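Local coordinates for Phikz039 (Pseudomonas phage phikz, PDB 3ZBQ), which is a phage-encoded member of the tubulin-like protein family, known as PhuZ, seen here with guanosine-5'-diphosphate in its nucleotide pocket, at residues 15-20 with 30-35; 133-138 with 168-173; 238-243 with 257-262. One frame throughout, in Å; residues are numbered along the deposited sequence.

Contact 1 (15-20 with 30-35); sequences AGFRIG and VCYIDT. With GDP (guanosine-5'-diphosphate), chain B.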
loop_
_atom_site.group_PDB
_atom_site.type_symbol
_atom_site.label_atom_id
_atom_site.label_comp_id
_atom_site.label_asym_id
_atom_site.label_seq_id
_atom_site.Cartn_x
_atom_site.Cartn_y
_atom_site.Cartn_z
ATOM N N ALA A 15 8.428 5.817 -2.933
ATOM C CA ALA A 15 8.638 4.425 -2.580
ATOM C C ALA A 15 8.100 3.542 -3.698
ATOM O O ALA A 15 8.708 2.535 -4.035
ATOM C CB ALA A 15 7.963 4.084 -1.258
ATOM N N GLY A 16 6.971 3.938 -4.272
ATOM C CA GLY A 16 6.353 3.180 -5.355
ATOM C C GLY A 16 7.255 3.173 -6.574
ATOM O O GLY A 16 7.455 2.133 -7.191
ATOM N N PHE A 17 7.818 4.335 -6.907
ATOM C CA PHE A 17 8.757 4.435 -8.027
ATOM C C PHE A 17 10.000 3.563 -7.835
ATOM O O PHE A 17 10.474 2.927 -8.778
ATOM C CB PHE A 17 9.182 5.899 -8.241
ATOM C CG PHE A 17 8.236 6.689 -9.119
ATOM C CD1 PHE A 17 6.859 6.679 -8.880
ATOM C CD2 PHE A 17 8.728 7.449 -10.173
ATOM C CE1 PHE A 17 5.988 7.420 -9.690
ATOM C CE2 PHE A 17 7.877 8.185 -10.980
ATOM C CZ PHE A 17 6.508 8.182 -10.738
ATOM N N ARG A 18 10.543 3.559 -6.620
ATOM C CA ARG A 18 11.754 2.796 -6.327
ATOM C C ARG A 18 11.499 1.294 -6.374
ATOM O O ARG A 18 12.298 0.536 -6.927
ATOM C CB ARG A 18 12.340 3.215 -4.976
ATOM C CG ARG A 18 13.052 4.573 -5.032
ATOM C CD ARG A 18 12.914 5.369 -3.733
ATOM N NE ARG A 18 12.830 6.813 -3.983
ATOM C CZ ARG A 18 12.159 7.667 -3.212
ATOM N NH1 ARG A 18 11.528 7.228 -2.127
ATOM N NH2 ARG A 18 12.127 8.962 -3.520
ATOM N N ILE A 19 10.386 0.869 -5.791
ATOM C CA ILE A 19 9.999 -0.537 -5.859
ATOM C C ILE A 19 9.770 -0.941 -7.320
ATOM O O ILE A 19 10.198 -2.012 -7.760
ATOM C CB ILE A 19 8.730 -0.806 -5.045
ATOM C CG1 ILE A 19 8.989 -0.607 -3.545
ATOM C CG2 ILE A 19 8.196 -2.207 -5.344
ATOM C CD1 ILE A 19 10.068 -1.517 -2.984
ATOM N N GLY A 20 9.104 -0.073 -8.075
ATOM C CA GLY A 20 8.820 -0.347 -9.478
ATOM C C GLY A 20 10.084 -0.485 -10.307
ATOM O O GLY A 20 10.166 -1.310 -11.204
ATOM N N VAL A 30 2.554 -2.113 -15.924
ATOM C CA VAL A 30 2.762 -1.299 -14.747
ATOM C C VAL A 30 2.690 0.175 -15.132
ATOM O O VAL A 30 2.908 0.550 -16.294
ATOM C CB VAL A 30 4.141 -1.577 -14.096
ATOM C CG1 VAL A 30 4.320 -3.053 -13.776
ATOM C CG2 VAL A 30 5.262 -1.101 -15.000
ATOM N N CYS A 31 2.383 1.015 -14.153
ATOM C CA CYS A 31 2.335 2.445 -14.394
ATOM C C CYS A 31 2.737 3.190 -13.143
ATOM O O CYS A 31 2.749 2.619 -12.039
ATOM C CB CYS A 31 0.958 2.886 -14.901
ATOM S SG CYS A 31 -0.403 2.661 -13.733
ATOM N N TYR A 32 3.079 4.464 -13.324
ATOM C CA TYR A 32 3.684 5.265 -12.271
ATOM C C TYR A 32 2.992 6.611 -12.149
ATOM O O TYR A 32 2.775 7.297 -13.148
ATOM C CB TYR A 32 5.141 5.546 -12.602
ATOM C CG TYR A 32 6.052 4.348 -12.650
ATOM C CD1 TYR A 32 6.178 3.589 -13.811
ATOM C CD2 TYR A 32 6.833 4.011 -11.554
ATOM C CE1 TYR A 32 7.045 2.506 -13.866
ATOM C CE2 TYR A 32 7.693 2.923 -11.597
ATOM C CZ TYR A 32 7.794 2.184 -12.754
ATOM O OH TYR A 32 8.657 1.117 -12.799
ATOM N N ILE A 33 2.655 6.991 -10.921
ATOM C CA ILE A 33 1.990 8.262 -10.665
ATOM C C ILE A 33 2.673 8.957 -9.496
ATOM O O ILE A 33 2.830 8.380 -8.422
ATOM C CB ILE A 33 0.486 8.082 -10.330
ATOM C CG1 ILE A 33 -0.206 7.145 -11.329
ATOM C CG2 ILE A 33 -0.225 9.433 -10.300
ATOM C CD1 ILE A 33 -0.149 5.701 -10.927
ATOM N N ASP A 34 3.079 10.203 -9.702
ATOM C CA ASP A 34 3.773 10.947 -8.653
ATOM C C ASP A 34 3.524 12.434 -8.822
ATOM O O ASP A 34 2.856 12.867 -9.769
ATOM C CB ASP A 34 5.275 10.667 -8.719
ATOM C CG ASP A 34 5.986 10.908 -7.394
ATOM O OD1 ASP A 34 5.392 11.527 -6.476
ATOM O OD2 ASP A 34 7.151 10.468 -7.277
ATOM N N THR A 35 4.066 13.211 -7.894
ATOM C CA THR A 35 4.001 14.674 -7.941
ATOM C C THR A 35 5.403 15.244 -8.130
ATOM O O THR A 35 5.668 16.412 -7.834
ATOM C CB THR A 35 3.416 15.234 -6.639
ATOM O OG1 THR A 35 4.233 14.794 -5.549
ATOM C CG2 THR A 35 1.982 14.719 -6.425
HETATM P PB GDP B . 6.107 10.173 -1.234
HETATM O O1B GDP B . 6.844 10.395 -2.530
HETATM O O2B GDP B . 5.054 9.097 -1.401
HETATM O O3B GDP B . 5.482 11.446 -0.718
HETATM O O3A GDP B . 7.108 9.677 -0.077
HETATM P PA GDP B . 8.251 8.556 -0.228
HETATM O O1A GDP B . 9.351 8.860 -1.216
HETATM O O2A GDP B . 7.619 7.209 -0.509
HETATM O "O5'" GDP B . 8.883 8.549 1.237
HETATM C "C5'" GDP B . 8.076 8.354 2.392
HETATM C "C4'" GDP B . 8.732 7.303 3.284
HETATM O "O4'" GDP B . 8.674 6.030 2.638
HETATM C "C3'" GDP B . 10.207 7.541 3.539
HETATM O "O3'" GDP B . 10.382 8.398 4.680
HETATM C "C2'" GDP B . 10.733 6.148 3.784
HETATM O "O2'" GDP B . 10.465 5.769 5.136
HETATM C "C1'" GDP B . 9.835 5.262 2.951
HETATM N N9 GDP B . 10.455 4.885 1.663
HETATM C C8 GDP B . 10.673 5.660 0.583
HETATM N N7 GDP B . 11.244 4.947 -0.417
HETATM C C5 GDP B . 11.383 3.676 0.015
HETATM C C6 GDP B . 11.910 2.402 -0.525
HETATM O O6 GDP B . 12.369 2.330 -1.693
HETATM N N1 GDP B . 11.854 1.323 0.278
HETATM C C2 GDP B . 11.359 1.368 1.533
HETATM N N2 GDP B . 11.345 0.248 2.298
HETATM N N3 GDP B . 10.864 2.495 2.086
HETATM C C4 GDP B . 10.856 3.650 1.385
#

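Contact 2 (133-138 with 168-173); sequences GSYDSD and ENVEGI. With GDP (guanosine-5'-diphosphate), chain B.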
loop_
_atom_site.group_PDB
_atom_site.type_symbol
_atom_site.label_atom_id
_atom_site.label_comp_id
_atom_site.label_asym_id
_atom_site.label_seq_id
_atom_site.Cartn_x
_atom_site.Cartn_y
_atom_site.Cartn_z
ATOM N N GLY A 133 4.971 1.058 6.293
ATOM C CA GLY A 133 4.796 1.926 7.450
ATOM C C GLY A 133 6.127 2.502 7.908
ATOM O O GLY A 133 7.154 1.821 7.852
ATOM N N SER A 134 6.126 3.758 8.348
ATOM C CA SER A 134 7.353 4.367 8.867
ATOM C C SER A 134 7.035 5.389 9.947
ATOM O O SER A 134 5.896 5.851 10.074
ATOM C CB SER A 134 8.199 4.989 7.743
ATOM O OG SER A 134 7.552 6.102 7.136
ATOM N N TYR A 135 8.046 5.749 10.730
ATOM C CA TYR A 135 7.820 6.622 11.865
ATOM C C TYR A 135 9.122 7.252 12.307
ATOM O O TYR A 135 9.349 7.407 13.508
ATOM C CB TYR A 135 7.209 5.843 13.031
ATOM C CG TYR A 135 7.782 4.464 13.192
ATOM C CD1 TYR A 135 8.968 4.251 13.879
ATOM C CD2 TYR A 135 7.122 3.361 12.658
ATOM C CE1 TYR A 135 9.489 2.975 14.025
ATOM C CE2 TYR A 135 7.633 2.094 12.793
ATOM C CZ TYR A 135 8.811 1.902 13.471
ATOM O OH TYR A 135 9.293 0.617 13.601
ATOM N N ASP A 136 9.966 7.611 11.336
ATOM C CA ASP A 136 11.287 8.185 11.643
ATOM C C ASP A 136 11.227 9.629 12.121
ATOM O O ASP A 136 12.252 10.205 12.498
ATOM C CB ASP A 136 12.269 8.036 10.461
ATOM C CG ASP A 136 11.904 8.906 9.259
ATOM O OD1 ASP A 136 10.721 9.272 9.114
ATOM O OD2 ASP A 136 12.808 9.224 8.446
ATOM N N SER A 137 10.037 10.219 12.125
ATOM C CA SER A 137 9.856 11.551 12.700
ATOM C C SER A 137 8.397 11.745 13.062
ATOM O O SER A 137 7.546 10.924 12.706
ATOM C CB SER A 137 10.289 12.651 11.724
ATOM O OG SER A 137 9.380 12.755 10.644
ATOM N N ASP A 138 8.105 12.835 13.762
ATOM C CA ASP A 138 6.727 13.157 14.111
ATOM C C ASP A 138 5.820 13.213 12.881
ATOM O O ASP A 138 4.730 12.625 12.870
ATOM C CB ASP A 138 6.652 14.478 14.878
ATOM C CG ASP A 138 5.226 14.870 15.211
ATOM O OD1 ASP A 138 4.504 14.051 15.812
ATOM O OD2 ASP A 138 4.817 15.998 14.862
ATOM N N GLU A 168 6.791 -2.975 7.473
ATOM C CA GLU A 168 7.239 -1.881 8.321
ATOM C C GLU A 168 8.699 -1.575 8.086
ATOM O O GLU A 168 9.530 -2.488 8.066
ATOM C CB GLU A 168 7.025 -2.274 9.770
ATOM C CG GLU A 168 7.251 -1.152 10.744
ATOM C CD GLU A 168 6.741 -1.525 12.103
ATOM O OE1 GLU A 168 5.509 -1.701 12.245
ATOM O OE2 GLU A 168 7.575 -1.659 13.015
ATOM N N ASN A 169 9.017 -0.292 7.903
ATOM C CA ASN A 169 10.402 0.147 7.934
ATOM C C ASN A 169 10.805 0.203 9.400
ATOM O O ASN A 169 10.709 1.253 10.044
ATOM C CB ASN A 169 10.567 1.534 7.297
ATOM C CG ASN A 169 10.752 1.479 5.781
ATOM O OD1 ASN A 169 10.918 0.407 5.194
ATOM N ND2 ASN A 169 10.750 2.652 5.141
ATOM N N VAL A 170 11.210 -0.944 9.934
ATOM C CA VAL A 170 11.643 -1.015 11.320
ATOM C C VAL A 170 12.875 -0.139 11.474
ATOM O O VAL A 170 13.859 -0.290 10.749
ATOM C CB VAL A 170 11.941 -2.455 11.763
ATOM C CG1 VAL A 170 12.365 -2.471 13.215
ATOM C CG2 VAL A 170 10.689 -3.321 11.600
ATOM N N GLU A 171 12.785 0.813 12.394
ATOM C CA GLU A 171 13.880 1.722 12.670
ATOM C C GLU A 171 15.177 0.937 12.853
ATOM O O GLU A 171 15.257 0.052 13.713
ATOM C CB GLU A 171 13.542 2.513 13.930
ATOM C CG GLU A 171 14.484 3.621 14.282
ATOM C CD GLU A 171 14.077 4.299 15.581
ATOM O OE1 GLU A 171 13.692 3.586 16.540
ATOM O OE2 GLU A 171 14.153 5.547 15.647
ATOM N N GLY A 172 16.174 1.227 12.016
ATOM C CA GLY A 172 17.456 0.543 12.095
ATOM C C GLY A 172 17.695 -0.526 11.042
ATOM O O GLY A 172 18.845 -0.873 10.753
ATOM N N ILE A 173 16.618 -1.062 10.465
ATOM C CA ILE A 173 16.745 -2.126 9.474
ATOM C C ILE A 173 16.887 -1.520 8.080
ATOM O O ILE A 173 16.122 -0.622 7.715
ATOM C CB ILE A 173 15.514 -3.062 9.488
ATOM C CG1 ILE A 173 15.347 -3.715 10.863
ATOM C CG2 ILE A 173 15.631 -4.122 8.402
ATOM C CD1 ILE A 173 16.539 -4.568 11.287
HETATM P PB GDP B . 6.107 10.173 -1.234
HETATM O O1B GDP B . 6.844 10.395 -2.530
HETATM O O2B GDP B . 5.054 9.097 -1.401
HETATM O O3B GDP B . 5.482 11.446 -0.718
HETATM O O3A GDP B . 7.108 9.677 -0.077
HETATM P PA GDP B . 8.251 8.556 -0.228
HETATM O O1A GDP B . 9.351 8.860 -1.216
HETATM O O2A GDP B . 7.619 7.209 -0.509
HETATM O "O5'" GDP B . 8.883 8.549 1.237
HETATM C "C5'" GDP B . 8.076 8.354 2.392
HETATM C "C4'" GDP B . 8.732 7.303 3.284
HETATM O "O4'" GDP B . 8.674 6.030 2.638
HETATM C "C3'" GDP B . 10.207 7.541 3.539
HETATM O "O3'" GDP B . 10.382 8.398 4.680
HETATM C "C2'" GDP B . 10.733 6.148 3.784
HETATM O "O2'" GDP B . 10.465 5.769 5.136
HETATM C "C1'" GDP B . 9.835 5.262 2.951
HETATM N N9 GDP B . 10.455 4.885 1.663
HETATM C C8 GDP B . 10.673 5.660 0.583
HETATM N N7 GDP B . 11.244 4.947 -0.417
HETATM C C5 GDP B . 11.383 3.676 0.015
HETATM C C6 GDP B . 11.910 2.402 -0.525
HETATM O O6 GDP B . 12.369 2.330 -1.693
HETATM N N1 GDP B . 11.854 1.323 0.278
HETATM C C2 GDP B . 11.359 1.368 1.533
HETATM N N2 GDP B . 11.345 0.248 2.298
HETATM N N3 GDP B . 10.864 2.495 2.086
HETATM C C4 GDP B . 10.856 3.650 1.385
HETATM O O HOH W 1 10.409 3.953 10.360
#

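Contact 3 (238-243 with 257-262); sequences DPISIA and TVLTRT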
loop_
_atom_site.group_PDB
_atom_site.type_symbol
_atom_site.label_atom_id
_atom_site.label_comp_id
_atom_site.label_asym_id
_atom_site.label_seq_id
_atom_site.Cartn_x
_atom_site.Cartn_y
_atom_site.Cartn_z
ATOM N N ASP A 238 -7.340 -16.229 12.913
ATOM C CA ASP A 238 -8.682 -15.916 12.422
ATOM C C ASP A 238 -8.729 -15.583 10.922
ATOM O O ASP A 238 -9.197 -14.504 10.541
ATOM C CB ASP A 238 -9.303 -14.774 13.239
ATOM C CG ASP A 238 -9.481 -15.132 14.711
ATOM O OD1 ASP A 238 -9.291 -16.311 15.076
ATOM O OD2 ASP A 238 -9.817 -14.228 15.503
ATOM N N PRO A 239 -8.253 -16.508 10.066
ATOM C CA PRO A 239 -8.251 -16.175 8.637
ATOM C C PRO A 239 -9.669 -16.022 8.084
ATOM O O PRO A 239 -10.563 -16.820 8.414
ATOM C CB PRO A 239 -7.551 -17.381 7.997
ATOM C CG PRO A 239 -7.796 -18.522 8.951
ATOM C CD PRO A 239 -7.784 -17.886 10.322
ATOM N N ILE A 240 -9.867 -15.010 7.243
ATOM C CA ILE A 240 -11.170 -14.769 6.620
ATOM C C ILE A 240 -11.280 -15.434 5.246
ATOM O O ILE A 240 -12.233 -16.166 4.960
ATOM C CB ILE A 240 -11.434 -13.258 6.476
ATOM C CG1 ILE A 240 -11.489 -12.601 7.863
ATOM C CG2 ILE A 240 -12.715 -12.999 5.672
ATOM C CD1 ILE A 240 -11.353 -11.065 7.848
ATOM N N SER A 241 -10.287 -15.187 4.400
ATOM C CA SER A 241 -10.330 -15.626 3.008
ATOM C C SER A 241 -8.942 -16.065 2.554
ATOM O O SER A 241 -7.964 -15.333 2.720
ATOM C CB SER A 241 -10.854 -14.498 2.115
ATOM O OG SER A 241 -11.122 -14.950 0.802
ATOM N N ILE A 242 -8.853 -17.268 1.990
ATOM C CA ILE A 242 -7.556 -17.789 1.582
ATOM C C ILE A 242 -7.567 -18.264 0.141
ATOM O O ILE A 242 -8.499 -18.959 -0.292
ATOM C CB ILE A 242 -7.051 -18.911 2.526
ATOM C CG1 ILE A 242 -5.673 -19.392 2.077
ATOM C CG2 ILE A 242 -8.031 -20.083 2.563
ATOM C CD1 ILE A 242 -4.988 -20.322 3.072
ATOM N N ALA A 243 -6.537 -17.873 -0.603
ATOM C CA ALA A 243 -6.289 -18.414 -1.938
ATOM C C ALA A 243 -4.997 -19.217 -1.911
ATOM O O ALA A 243 -3.957 -18.704 -1.521
ATOM C CB ALA A 243 -6.182 -17.305 -2.961
ATOM N N THR A 257 -9.958 -23.628 9.707
ATOM C CA THR A 257 -11.284 -23.057 9.498
ATOM C C THR A 257 -11.162 -21.664 8.877
ATOM O O THR A 257 -10.381 -20.832 9.345
ATOM C CB THR A 257 -12.032 -22.933 10.827
ATOM O OG1 THR A 257 -12.075 -24.213 11.474
ATOM C CG2 THR A 257 -13.436 -22.457 10.587
ATOM N N VAL A 258 -11.933 -21.412 7.826
ATOM C CA VAL A 258 -11.817 -20.172 7.069
ATOM C C VAL A 258 -13.151 -19.897 6.392
ATOM O O VAL A 258 -13.921 -20.836 6.128
ATOM C CB VAL A 258 -10.634 -20.254 6.052
ATOM C CG1 VAL A 258 -10.961 -21.194 4.891
ATOM C CG2 VAL A 258 -10.250 -18.872 5.538
ATOM N N LEU A 259 -13.459 -18.631 6.128
ATOM C CA LEU A 259 -14.785 -18.296 5.590
ATOM C C LEU A 259 -14.890 -18.565 4.088
ATOM O O LEU A 259 -15.853 -19.174 3.625
ATOM C CB LEU A 259 -15.170 -16.850 5.902
ATOM C CG LEU A 259 -15.111 -16.480 7.390
ATOM C CD1 LEU A 259 -15.615 -15.071 7.616
ATOM C CD2 LEU A 259 -15.933 -17.470 8.213
ATOM N N THR A 260 -13.892 -18.107 3.340
ATOM C CA THR A 260 -13.794 -18.381 1.912
ATOM C C THR A 260 -12.437 -19.021 1.596
ATOM O O THR A 260 -11.403 -18.595 2.111
ATOM C CB THR A 260 -14.018 -17.101 1.074
ATOM O OG1 THR A 260 -15.402 -16.743 1.116
ATOM C CG2 THR A 260 -13.608 -17.304 -0.382
ATOM N N ARG A 261 -12.453 -20.075 0.783
ATOM C CA ARG A 261 -11.213 -20.700 0.325
ATOM C C ARG A 261 -11.301 -20.948 -1.177
ATOM O O ARG A 261 -12.315 -21.438 -1.693
ATOM C CB ARG A 261 -10.937 -22.011 1.078
ATOM C CG ARG A 261 -9.646 -22.736 0.642
ATOM C CD ARG A 261 -9.298 -23.912 1.555
ATOM N NE ARG A 261 -7.985 -24.476 1.238
ATOM C CZ ARG A 261 -7.774 -25.555 0.489
ATOM N NH1 ARG A 261 -8.798 -26.233 -0.029
ATOM N NH2 ARG A 261 -6.532 -25.964 0.262
ATOM N N THR A 262 -10.238 -20.604 -1.886
ATOM C CA THR A 262 -10.166 -20.945 -3.299
ATOM C C THR A 262 -8.772 -21.486 -3.596
ATOM O O THR A 262 -7.788 -21.073 -2.968
ATOM C CB THR A 262 -10.549 -19.737 -4.189
ATOM O OG1 THR A 262 -10.756 -20.170 -5.538
ATOM C CG2 THR A 262 -9.470 -18.666 -4.152
#

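Contact 1 (15-20 with 30-35)
Phe-17 of helix 13-23 and Tyr-32 of strand 30-34 meet in a T-shaped stack that ties together the first beta-alpha-beta unit of this tubulin-like, Rossmann-type nucleotide-binding fold. The short helical and strand segments run nearly antiparallel, at 153°, as expected of a crossover helix returning to the next strand, and their axes approach to 8.7 Å.

Phe-17 and Tyr-32 bury the largest areas of the contact. Their ring centroids lie 5.0 Å apart with planes at 70°, and the tyrosine presents its edge, placing CD2 over the centre of the phenylalanine face. A chi1 of -65° sets the Tyr-32 ring anti to its carbonyl carbon and lays it along the helix, where OH extends to Gly-20. The ring passes close to the Gly-20 backbone, with CE2 also near the CA and O atoms of Phe-17. At the far end of the phenyl ring the Asp-34 methylene packs on it, Phe-17 CZ coming within 3.4 Å of Asp-34 CB.

Polar groups frame the same phenyl ring. Asp-34 turns a carboxylate oxygen, OD2, over the face opposite Tyr-32, with the carboxylate plane steeply inclined to the ring. The backbone oxygen of Ile-33 lies at the ring edge, 3.5 Å from Phe-17 CE1. Asp-34 OD2 is satisfied by Asn-39 ND2, and OD1 accepts the backbone N-H of Thr-35.

Helix 13-23 also binds the nucleotide, through a backbone amide and a side chain that leaves the helix away from the strand. Ala-15 N donates to GDP O2A at 2.9 Å, so an amide near the helix start meets the alpha phosphate. Arg-18, its chain bent at chi2 and chi3, reaches both phosphate and base: NH1 donates to GDP O1A at 2.9 Å and also to guanine N7.

Contact 2 (133-138 with 168-173)
Gly-133 and Glu-168 form a parallel bridge where strands 127-133 and 163-168 of the Rossmann-type nucleotide-binding sheet end, and the loops that follow line the GDP pocket. Asn-169 N donates to Gly-133 O at 2.8 Å and 164°, a nearly straight bond that satisfies both backbone groups. Beyond it, water 1 continues the link: it accepts from Tyr-135 N and donates to Asn-169 O, and its oxygen sits over one face of the Tyr-135 ring.

The Tyr-135 hydroxyl donates to Glu-168 OE2 at 2.9 Å, approaching 48° out of the carboxylate plane; ring and carboxylate are almost perpendicular. The extended Glu-168 chain brings its carboxylate to the ring edge. Arg-291 NH2 also bonds Tyr-135 OH, while Tyr-166 OH takes up Glu-168 OE1.

On the nucleotide side, the Asn-169 amide reads guanine with both of its ends. A chi1 of -86° puts CG beside the backbone N, and the amide then spans the N2 and N3 atoms of the base: OD1 accepts from GDP N2 at 2.9 Å. ND2 donates to GDP N3 at 3.1 Å and also to the ribose hydroxyl O2', likewise at 3.1 Å.

Contact 3 (238-243 with 257-262)
Ile-240 O receives two backbone N-H groups of the 257-262 segment, at 162° from the first strand residue, Thr-260, and through a weak, more bent bond from Leu-259 just before it. The two strands form a parallel pair at the edge of the sheet, in the C-terminal domain of the phage tubulin-like family. The ladder continues in register: Ile-242 N donates to Thr-260 O at 2.9 Å, and Thr-262 N to Ile-242 O at 2.9 Å.

Side chains alternate between the faces of this sheet. Ile-242 and Arg-261 share one, lying side by side and pointing the same way. Ile-242 holds CG1 anti to the backbone N (chi1 -178°), which turns CG2 across to the other strand, 3.7 Å from Arg-261 CG. The arginine chain is extended from CG to NE, and its NH2 reaches a salt bridge with Asp-252. Val-258 divides its branches: a chi1 of 72° places CG1 between the backbone N and carbonyl carbon, 3.9 Å from Ile-242 CG2. That leaves CG2 anti to N, close to the carbonyl oxygens of Ile-240 (3.4 Å) and Pro-239 and touching Pro-239 CB.

On the other face Ser-241 OG touches Thr-260 CB at 3.6 Å, although its hydrogen bond goes to Trp-208 O; Thr-260 OG1 pairs with His-215. Further along, Ala-243 CB meets Thr-262 CG2.

Strand 260-265 is outermost in this chain's sheet, and strand 239-246 separates it from strand 275-281, where Ile-240 and Ser-241 both face Ile-280 in a classic beta bulge. Helix 202-209 covers the Ala-243 and Thr-262 face through Trp-208, while Ile-242 packs against His-277 and Val-279 of strand 275-281.

In the fold
The contacts follow one another along the chain without interleaving. Contacts 1 and 2 have centres about 20 Å apart and, at their nearest atoms, remain about 7 Å from each other; both touch GDP, contact 1 from helix 13-23 and contact 2 from the loops after strands 127-133 and 163-168. Contact 3 lies about 31 Å, centre to centre, from each of the others, on the opposite side of the chain's centre from contact 1. One mixed sheet nevertheless runs from the strand 30-34 region, through strands 127-133 and 163-168, to strands 239-246 and 260-265, joining the nucleotide-binding part with the C-terminal domain of the tubulin-like family.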